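Local coordinates for protein subtilase cytotoxin subunit A (Escherichia coli, PDB 2IY9) that cleaves the host endoplasmic reticulum chaperone BiP as the serine protease subunit of the subtilase cytotoxin SubAB5, causing ER stress and eventual cell death, at residues A[113-118]-A[142-147]; A[91-96]-A[148-153]; A[230-233]-A[239-242]. One frame throughout, in Å; residues are numbered along the deposited sequence.

How the contacts relate
All three contacts lie in the peptidase S8 domain. Contacts 1 and 2 adjoin at the central parallel sheet, their centres about 10 Å apart: segment 142-147 runs directly into 148-153 along strand 147-149, and helix 84-98 is followed in the chain by strand 111-116. Along the sequence, contact 1 is nested inside the loop that contact 2 closes. Contact 3 comes later, between strands 215-221 and 249-252; its centre is about 18 Å from that of contact 2 and about 26 Å from that of contact 1, which lies on the opposite side of the chain's centre. Contact 2, beside the inferred charge relay residues, thus lies nearer to each of the others than they do to one another.

Contact 1 of 3, residues A[113-118]-A[142-147]; sequences SSRRVI and GEEKII
Arg-115 sets its CG anti to the carbonyl carbon (chi1 -65°) and then runs extended to NE, while Glu-144, with a similar first torsion and a chain extended beyond CG, comes from the opposite direction to meet it. The guanidinium takes the carboxylate side-on. NE of Arg-115 donates to OE2 of Glu-144 over 2.7 Å, and NH2 of Arg-115 donates to OE1 of Glu-144 over 2.9 Å. Both bonds are nearly straight and leave in the guanidinium plane; OE2 is met at its syn lone pair, whereas OE1 is met on the syn side but 23° out of the carboxylate plane. The two planes are 26° apart, so the pair is nearly coplanar. From two residues earlier on the strand, CB of Ser-113 lies 3.4 Å from CD of Glu-144. The buried charges have further partners: OE2 of Glu-144 also bonds Ser-49, NH1 of Arg-115 bonds Ser-132, and Phe-69 forms a cation-pi contact with the guanidinium. Glu-144 thus reaches past strand 47-52, giving a side-on, bidentate salt bridge that joins strand 111-116 to the loop leading into strand 147-149, in the parallel sheet of the subtilisin-like fold.

Contact 2 of 3, residues A[91-96]-A[148-153]; sequences TAMASL and NISGGQ
Met-93 and Ser-150 meet where helix 84-98, which carries His-89, inferred to belong to the charge relay system, faces the end of strand 147-149 in the subtilisin-like fold. Both CB atoms point toward the opposite segment. The thioether of Met-93 lies alongside the short arm of Ser-150: CG of Met-93 is 3.7 Å from CB of Ser-150, and SD of Met-93 is 3.6 Å from the same CB. The bend at chi2 of Met-93 (-58°) brings SD against the serine, whereas CE turns away from it. Further back, CB of Met-93 passes OD1 of Asn-148 at 4.4 Å, so the methionine spans the side chains of Asn-148 and Ser-150. No hydrogen bond crosses between the segments, and their meeting is by van der Waals contact. The polar groups are engaged elsewhere: ND2 of Asn-148 bonds Ser-279, and OG of Ser-150 bonds the carbonyl of Ser-272. Ser-150 is the centre of an inverse gamma turn, and its own carbonyl O accepts a bond from NE2 of His-89. The side chain of Met-93 lies about 4 Å from those of both Asp-52 and Ser-272, placing this contact beside two of the inferred catalytic residues. At the closest point between the segments, SD of Met-93 stands 3.4 Å from OG of Ser-150.

Contact 3 of 3, residues A[230-233]-A[239-242]; sequences PVLH and GSRF
This contact closes a loop in the connection between strands 215-221 and 249-252 of the subtilase domain, where the chain goes out through 230-233 and returns through 239-242. One backbone hydrogen bond ties the two limbs: N of Ser-240 donates to O of His-233 over 2.7 Å with an N-H...O angle of 163°, although the donor stands 35° out of the carbonyl plane and so misses a lone pair. A water adds a second link, donating to the same O of His-233 at 2.9 Å and to O of Ser-240 at 2.5 Å. The His-233 carbonyl is therefore gripped by both an amide and a water.

Beside this polar tie, Leu-232 pushes its CD2 branch against the returning limb. CD2 of Leu-232 touches CB of Phe-242 at 3.6 Å and OG of Ser-240, also at 3.6 Å. Phe-242 meets the leucine with its CB, while its ring leads away and turns an edge to O of Ser-240. The serine hydroxyl, anti to its own N (chi1 -177°), donates to O of Arg-241 over 2.7 Å and also accepts from N of Ala-220. One residue after Leu-232, the His-233 ring comes to Gly-239, with CD2 of His-233 3.5 Å from CA of Gly-239. The imidazole is held at both nitrogens, NE2 by Thr-238 and ND1 by Gln-254.

Around the loop, Leu-232 and Ser-240 rest on Ala-219 of strand 215-221, His-233 pairs by backbone with Ala-220 of that strand, and Arg-241 forms a salt bridge to Asp-184, in the loop that follows strand 176-180.

Contact 1 of 3, residues A[113-118]-A[142-147]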
loop_
_atom_site.group_PDB
_atom_site.type_symbol
_atom_site.label_atom_id
_atom_site.label_comp_id
_atom_site.label_asym_id
_atom_site.label_seq_id
_atom_site.Cartn_x
_atom_site.Cartn_y
_atom_site.Cartn_z
ATOM N N SER A 113 9.029 -8.253 3.099
ATOM C CA SER A 113 9.295 -9.290 2.104
ATOM C C SER A 113 9.246 -8.642 0.729
ATOM O O SER A 113 8.167 -8.249 0.255
ATOM C CB SER A 113 8.270 -10.419 2.204
ATOM O OG SER A 113 8.505 -11.389 1.200
ATOM N N SER A 114 10.414 -8.528 0.100
ATOM C CA SER A 114 10.529 -7.879 -1.196
ATOM C C SER A 114 10.236 -8.859 -2.325
ATOM O O SER A 114 10.818 -9.949 -2.392
ATOM C CB SER A 114 11.904 -7.263 -1.382
ATOM O OG SER A 114 11.972 -6.604 -2.629
ATOM N N ARG A 115 9.309 -8.477 -3.195
ATOM C CA ARG A 115 8.983 -9.300 -4.342
ATOM C C ARG A 115 9.178 -8.439 -5.574
ATOM O O ARG A 115 8.329 -7.591 -5.915
ATOM C CB ARG A 115 7.564 -9.869 -4.212
ATOM C CG ARG A 115 7.431 -10.836 -3.034
ATOM C CD ARG A 115 6.020 -11.341 -2.797
ATOM N NE ARG A 115 6.039 -12.355 -1.740
ATOM C CZ ARG A 115 6.197 -13.658 -1.956
ATOM N NH1 ARG A 115 6.336 -14.119 -3.199
ATOM N NH2 ARG A 115 6.225 -14.498 -0.931
ATOM N N ARG A 116 10.320 -8.631 -6.232
ATOM C CA ARG A 116 10.669 -7.760 -7.349
ATOM C C ARG A 116 9.942 -8.196 -8.618
ATOM O O ARG A 116 10.101 -9.332 -9.057
ATOM C CB ARG A 116 12.180 -7.683 -7.572
ATOM C CG ARG A 116 12.526 -6.667 -8.669
ATOM C CD ARG A 116 14.007 -6.600 -9.049
ATOM N NE ARG A 116 14.093 -6.158 -10.446
ATOM C CZ ARG A 116 15.114 -6.375 -11.275
ATOM N NH1 ARG A 116 16.217 -7.010 -10.882
ATOM N NH2 ARG A 116 15.026 -5.937 -12.520
ATOM N N VAL A 117 9.158 -7.287 -9.203
ATOM C CA VAL A 117 8.346 -7.611 -10.392
ATOM C C VAL A 117 8.639 -6.737 -11.623
ATOM O O VAL A 117 8.152 -7.025 -12.730
ATOM C CB VAL A 117 6.824 -7.572 -10.077
ATOM C CG1 VAL A 117 6.464 -8.641 -9.066
ATOM C CG2 VAL A 117 6.400 -6.191 -9.584
ATOM N N ILE A 118 9.414 -5.669 -11.400
ATOM C CA ILE A 118 9.822 -4.699 -12.420
ATOM C C ILE A 118 11.253 -4.220 -12.100
ATOM O O ILE A 118 11.715 -4.381 -10.975
ATOM C CB ILE A 118 8.844 -3.480 -12.517
ATOM C CG1 ILE A 118 8.743 -2.723 -11.178
ATOM C CG2 ILE A 118 7.461 -3.920 -13.042
ATOM C CD1 ILE A 118 7.820 -1.490 -11.196
ATOM N N GLY A 142 0.056 -13.108 9.831
ATOM C CA GLY A 142 0.774 -11.834 9.953
ATOM C C GLY A 142 1.989 -11.701 9.040
ATOM O O GLY A 142 2.512 -10.596 8.876
ATOM N N GLU A 143 2.448 -12.820 8.475
ATOM C CA GLU A 143 3.532 -12.809 7.483
ATOM C C GLU A 143 2.932 -12.669 6.086
ATOM O O GLU A 143 2.271 -13.591 5.590
ATOM C CB GLU A 143 4.407 -14.071 7.586
ATOM C CG GLU A 143 5.105 -14.233 8.949
ATOM C CD GLU A 143 5.972 -15.485 9.069
ATOM O OE1 GLU A 143 5.833 -16.426 8.251
ATOM O OE2 GLU A 143 6.814 -15.527 9.995
ATOM N N GLU A 144 3.146 -11.501 5.475
ATOM C CA GLU A 144 2.634 -11.185 4.125
ATOM C C GLU A 144 1.095 -11.234 4.028
ATOM O O GLU A 144 0.514 -11.595 2.988
ATOM C CB GLU A 144 3.323 -12.049 3.056
ATOM C CG GLU A 144 4.849 -11.938 3.077
ATOM C CD GLU A 144 5.489 -12.372 1.776
ATOM O OE1 GLU A 144 6.134 -13.435 1.761
ATOM O OE2 GLU A 144 5.359 -11.647 0.771
ATOM N N LYS A 145 0.444 -10.868 5.130
ATOM C CA LYS A 145 -1.003 -10.678 5.171
ATOM C C LYS A 145 -1.365 -9.369 4.461
ATOM O O LYS A 145 -2.381 -9.271 3.739
ATOM C CB LYS A 145 -1.461 -10.606 6.631
ATOM C CG LYS A 145 -2.964 -10.721 6.840
ATOM C CD LYS A 145 -3.312 -10.575 8.313
ATOM C CE LYS A 145 -4.786 -10.866 8.596
ATOM N NZ LYS A 145 -5.150 -12.309 8.352
ATOM N N ILE A 146 -0.540 -8.355 4.715
ATOM C CA ILE A 146 -0.698 -7.060 4.089
ATOM C C ILE A 146 0.281 -6.982 2.932
ATOM O O ILE A 146 1.494 -7.052 3.131
ATOM C CB ILE A 146 -0.450 -5.886 5.068
ATOM C CG1 ILE A 146 -1.336 -6.001 6.324
ATOM C CG2 ILE A 146 -0.639 -4.546 4.338
ATOM C CD1 ILE A 146 -2.831 -6.337 6.039
ATOM N N ILE A 147 -0.274 -6.829 1.731
ATOM C CA ILE A 147 0.483 -6.823 0.490
ATOM C C ILE A 147 0.458 -5.434 -0.154
ATOM O O ILE A 147 -0.586 -4.968 -0.618
ATOM C CB ILE A 147 -0.089 -7.881 -0.508
ATOM C CG1 ILE A 147 -0.114 -9.284 0.130
ATOM C CG2 ILE A 147 0.717 -7.903 -1.809
ATOM C CD1 ILE A 147 -1.029 -10.257 -0.615
#

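Contact 2 of 3, residues A[91-96]-A[148-153]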
loop_
_atom_site.group_PDB
_atom_site.type_symbol
_atom_site.label_atom_id
_atom_site.label_comp_id
_atom_site.label_asym_id
_atom_site.label_seq_id
_atom_site.Cartn_x
_atom_site.Cartn_y
_atom_site.Cartn_z
ATOM N N THR A 91 12.739 0.405 -2.530
ATOM C CA THR A 91 13.410 0.853 -1.293
ATOM C C THR A 91 12.650 2.018 -0.644
ATOM O O THR A 91 12.447 2.046 0.575
ATOM C CB THR A 91 14.888 1.282 -1.556
ATOM O OG1 THR A 91 15.578 0.240 -2.254
ATOM C CG2 THR A 91 15.623 1.567 -0.249
ATOM N N ALA A 92 12.238 2.978 -1.469
ATOM C CA ALA A 92 11.432 4.102 -1.010
ATOM C C ALA A 92 10.174 3.625 -0.263
ATOM O O ALA A 92 9.905 4.072 0.850
ATOM C CB ALA A 92 11.057 4.994 -2.183
ATOM N N MET A 93 9.422 2.714 -0.883
ATOM C CA MET A 93 8.155 2.231 -0.310
ATOM C C MET A 93 8.375 1.472 0.989
ATOM O O MET A 93 7.707 1.746 2.001
ATOM C CB MET A 93 7.390 1.375 -1.323
ATOM C CG MET A 93 7.091 2.095 -2.667
ATOM S SD MET A 93 6.153 3.619 -2.466
ATOM C CE MET A 93 7.357 4.881 -2.844
ATOM N N ALA A 94 9.334 0.547 0.956
ATOM C CA ALA A 94 9.764 -0.200 2.128
ATOM C C ALA A 94 10.136 0.746 3.259
ATOM O O ALA A 94 9.763 0.503 4.402
ATOM C CB ALA A 94 10.929 -1.118 1.798
ATOM N N SER A 95 10.839 1.836 2.937
ATOM C CA SER A 95 11.247 2.778 3.977
ATOM C C SER A 95 10.035 3.444 4.626
ATOM O O SER A 95 10.001 3.585 5.849
ATOM C CB SER A 95 12.283 3.795 3.478
ATOM O OG SER A 95 11.728 4.813 2.655
ATOM N N LEU A 96 9.038 3.826 3.816
ATOM C CA LEU A 96 7.836 4.486 4.344
ATOM C C LEU A 96 7.028 3.581 5.282
ATOM O O LEU A 96 6.452 4.052 6.260
ATOM C CB LEU A 96 6.951 5.010 3.207
ATOM C CG LEU A 96 7.554 6.136 2.363
ATOM C CD1 LEU A 96 6.630 6.434 1.194
ATOM C CD2 LEU A 96 7.845 7.414 3.198
ATOM N N ASN A 148 1.623 -4.789 -0.192
ATOM C CA ASN A 148 1.744 -3.431 -0.717
ATOM C C ASN A 148 2.093 -3.417 -2.191
ATOM O O ASN A 148 3.142 -3.937 -2.614
ATOM C CB ASN A 148 2.802 -2.654 0.061
ATOM C CG ASN A 148 2.870 -1.194 -0.351
ATOM O OD1 ASN A 148 3.622 -0.808 -1.270
ATOM N ND2 ASN A 148 2.059 -0.380 0.297
ATOM N N ILE A 149 1.207 -2.808 -2.972
ATOM C CA ILE A 149 1.421 -2.659 -4.402
ATOM C C ILE A 149 1.322 -1.167 -4.756
ATOM O O ILE A 149 0.270 -0.671 -5.165
ATOM C CB ILE A 149 0.436 -3.540 -5.215
ATOM C CG1 ILE A 149 0.446 -4.975 -4.642
ATOM C CG2 ILE A 149 0.782 -3.487 -6.724
ATOM C CD1 ILE A 149 -0.122 -6.071 -5.533
ATOM N N SER A 150 2.440 -0.471 -4.570
ATOM C CA SER A 150 2.559 0.953 -4.878
ATOM C C SER A 150 2.808 1.154 -6.379
ATOM O O SER A 150 3.862 1.648 -6.796
ATOM C CB SER A 150 3.700 1.577 -4.069
ATOM O OG SER A 150 3.332 1.795 -2.723
ATOM N N GLY A 151 1.831 0.750 -7.182
ATOM C CA GLY A 151 1.933 0.801 -8.635
ATOM C C GLY A 151 1.059 -0.296 -9.192
ATOM O O GLY A 151 -0.026 -0.563 -8.667
ATOM N N GLY A 152 1.549 -0.956 -10.235
ATOM C CA GLY A 152 0.815 -2.052 -10.835
ATOM C C GLY A 152 0.904 -2.069 -12.344
ATOM O O GLY A 152 1.797 -1.455 -12.933
ATOM N N GLN A 153 -0.052 -2.755 -12.956
ATOM C CA GLN A 153 -0.013 -3.066 -14.371
ATOM C C GLN A 153 -1.149 -2.356 -15.102
ATOM O O GLN A 153 -2.296 -2.399 -14.658
ATOM C CB GLN A 153 -0.154 -4.582 -14.531
ATOM C CG GLN A 153 -0.121 -5.096 -15.952
ATOM C CD GLN A 153 -0.239 -6.617 -16.010
ATOM O OE1 GLN A 153 0.437 -7.273 -16.808
ATOM N NE2 GLN A 153 -1.083 -7.182 -15.153
#

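Contact 3 of 3, residues A[230-233]-A[239-242]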
loop_
_atom_site.group_PDB
_atom_site.type_symbol
_atom_site.label_atom_id
_atom_site.label_comp_id
_atom_site.label_asym_id
_atom_site.label_seq_id
_atom_site.Cartn_x
_atom_site.Cartn_y
_atom_site.Cartn_z
ATOM N N PRO A 230 -8.528 18.013 4.093
ATOM C CA PRO A 230 -7.635 17.558 3.026
ATOM C C PRO A 230 -8.237 17.722 1.652
ATOM O O PRO A 230 -9.466 17.729 1.496
ATOM C CB PRO A 230 -7.452 16.058 3.327
ATOM C CG PRO A 230 -7.874 15.886 4.731
ATOM C CD PRO A 230 -8.969 16.893 4.936
ATOM N N VAL A 231 -7.356 17.891 0.675
ATOM C CA VAL A 231 -7.698 17.833 -0.732
ATOM C C VAL A 231 -6.744 16.825 -1.376
ATOM O O VAL A 231 -5.652 16.569 -0.843
ATOM C CB VAL A 231 -7.547 19.208 -1.414
ATOM C CG1 VAL A 231 -8.600 20.189 -0.897
ATOM C CG2 VAL A 231 -6.148 19.762 -1.200
ATOM N N LEU A 232 -7.159 16.245 -2.498
ATOM C CA LEU A 232 -6.281 15.334 -3.238
ATOM C C LEU A 232 -5.105 16.096 -3.828
ATOM O O LEU A 232 -5.267 17.235 -4.276
ATOM C CB LEU A 232 -7.039 14.567 -4.330
ATOM C CG LEU A 232 -7.423 13.121 -3.958
ATOM C CD1 LEU A 232 -8.500 13.048 -2.876
ATOM C CD2 LEU A 232 -7.847 12.307 -5.185
ATOM N N HIS A 233 -3.924 15.477 -3.787
ATOM C CA HIS A 233 -2.742 15.994 -4.461
ATOM C C HIS A 233 -3.022 16.083 -5.953
ATOM O O HIS A 233 -3.484 15.123 -6.567
ATOM C CB HIS A 233 -1.510 15.117 -4.167
ATOM C CG HIS A 233 -0.317 15.434 -5.021
ATOM N ND1 HIS A 233 0.401 16.606 -4.900
ATOM C CD2 HIS A 233 0.285 14.724 -6.006
ATOM C CE1 HIS A 233 1.384 16.611 -5.784
ATOM N NE2 HIS A 233 1.335 15.483 -6.473
ATOM N N GLY A 239 0.057 14.017 -9.704
ATOM C CA GLY A 239 -1.268 14.223 -9.144
ATOM C C GLY A 239 -2.045 12.926 -9.008
ATOM O O GLY A 239 -1.918 12.023 -9.854
ATOM N N SER A 240 -2.849 12.835 -7.948
ATOM C CA SER A 240 -3.601 11.607 -7.675
ATOM C C SER A 240 -4.705 11.398 -8.693
ATOM O O SER A 240 -5.491 12.301 -8.958
ATOM C CB SER A 240 -4.224 11.646 -6.277
ATOM O OG SER A 240 -4.899 10.428 -5.990
ATOM N N ARG A 241 -4.775 10.196 -9.249
ATOM C CA ARG A 241 -6.004 9.753 -9.899
ATOM C C ARG A 241 -7.128 9.695 -8.859
ATOM O O ARG A 241 -6.865 9.667 -7.638
ATOM C CB ARG A 241 -5.804 8.398 -10.566
ATOM C CG ARG A 241 -5.049 8.506 -11.851
ATOM C CD ARG A 241 -4.976 7.193 -12.600
ATOM N NE ARG A 241 -4.353 7.419 -13.902
ATOM C CZ ARG A 241 -4.082 6.479 -14.793
ATOM N NH1 ARG A 241 -4.382 5.206 -14.553
ATOM N NH2 ARG A 241 -3.511 6.821 -15.940
ATOM N N PHE A 242 -8.374 9.707 -9.329
ATOM C CA PHE A 242 -9.518 9.824 -8.432
ATOM C C PHE A 242 -10.796 9.264 -9.054
ATOM O O PHE A 242 -10.847 8.951 -10.249
ATOM C CB PHE A 242 -9.742 11.291 -8.016
ATOM C CG PHE A 242 -10.203 12.191 -9.146
ATOM C CD1 PHE A 242 -11.566 12.383 -9.396
ATOM C CD2 PHE A 242 -9.282 12.851 -9.942
ATOM C CE1 PHE A 242 -12.002 13.213 -10.447
ATOM C CE2 PHE A 242 -9.702 13.704 -10.983
ATOM C CZ PHE A 242 -11.060 13.878 -11.240
HETATM O O HOH W 1 -5.716 14.758 -8.321
#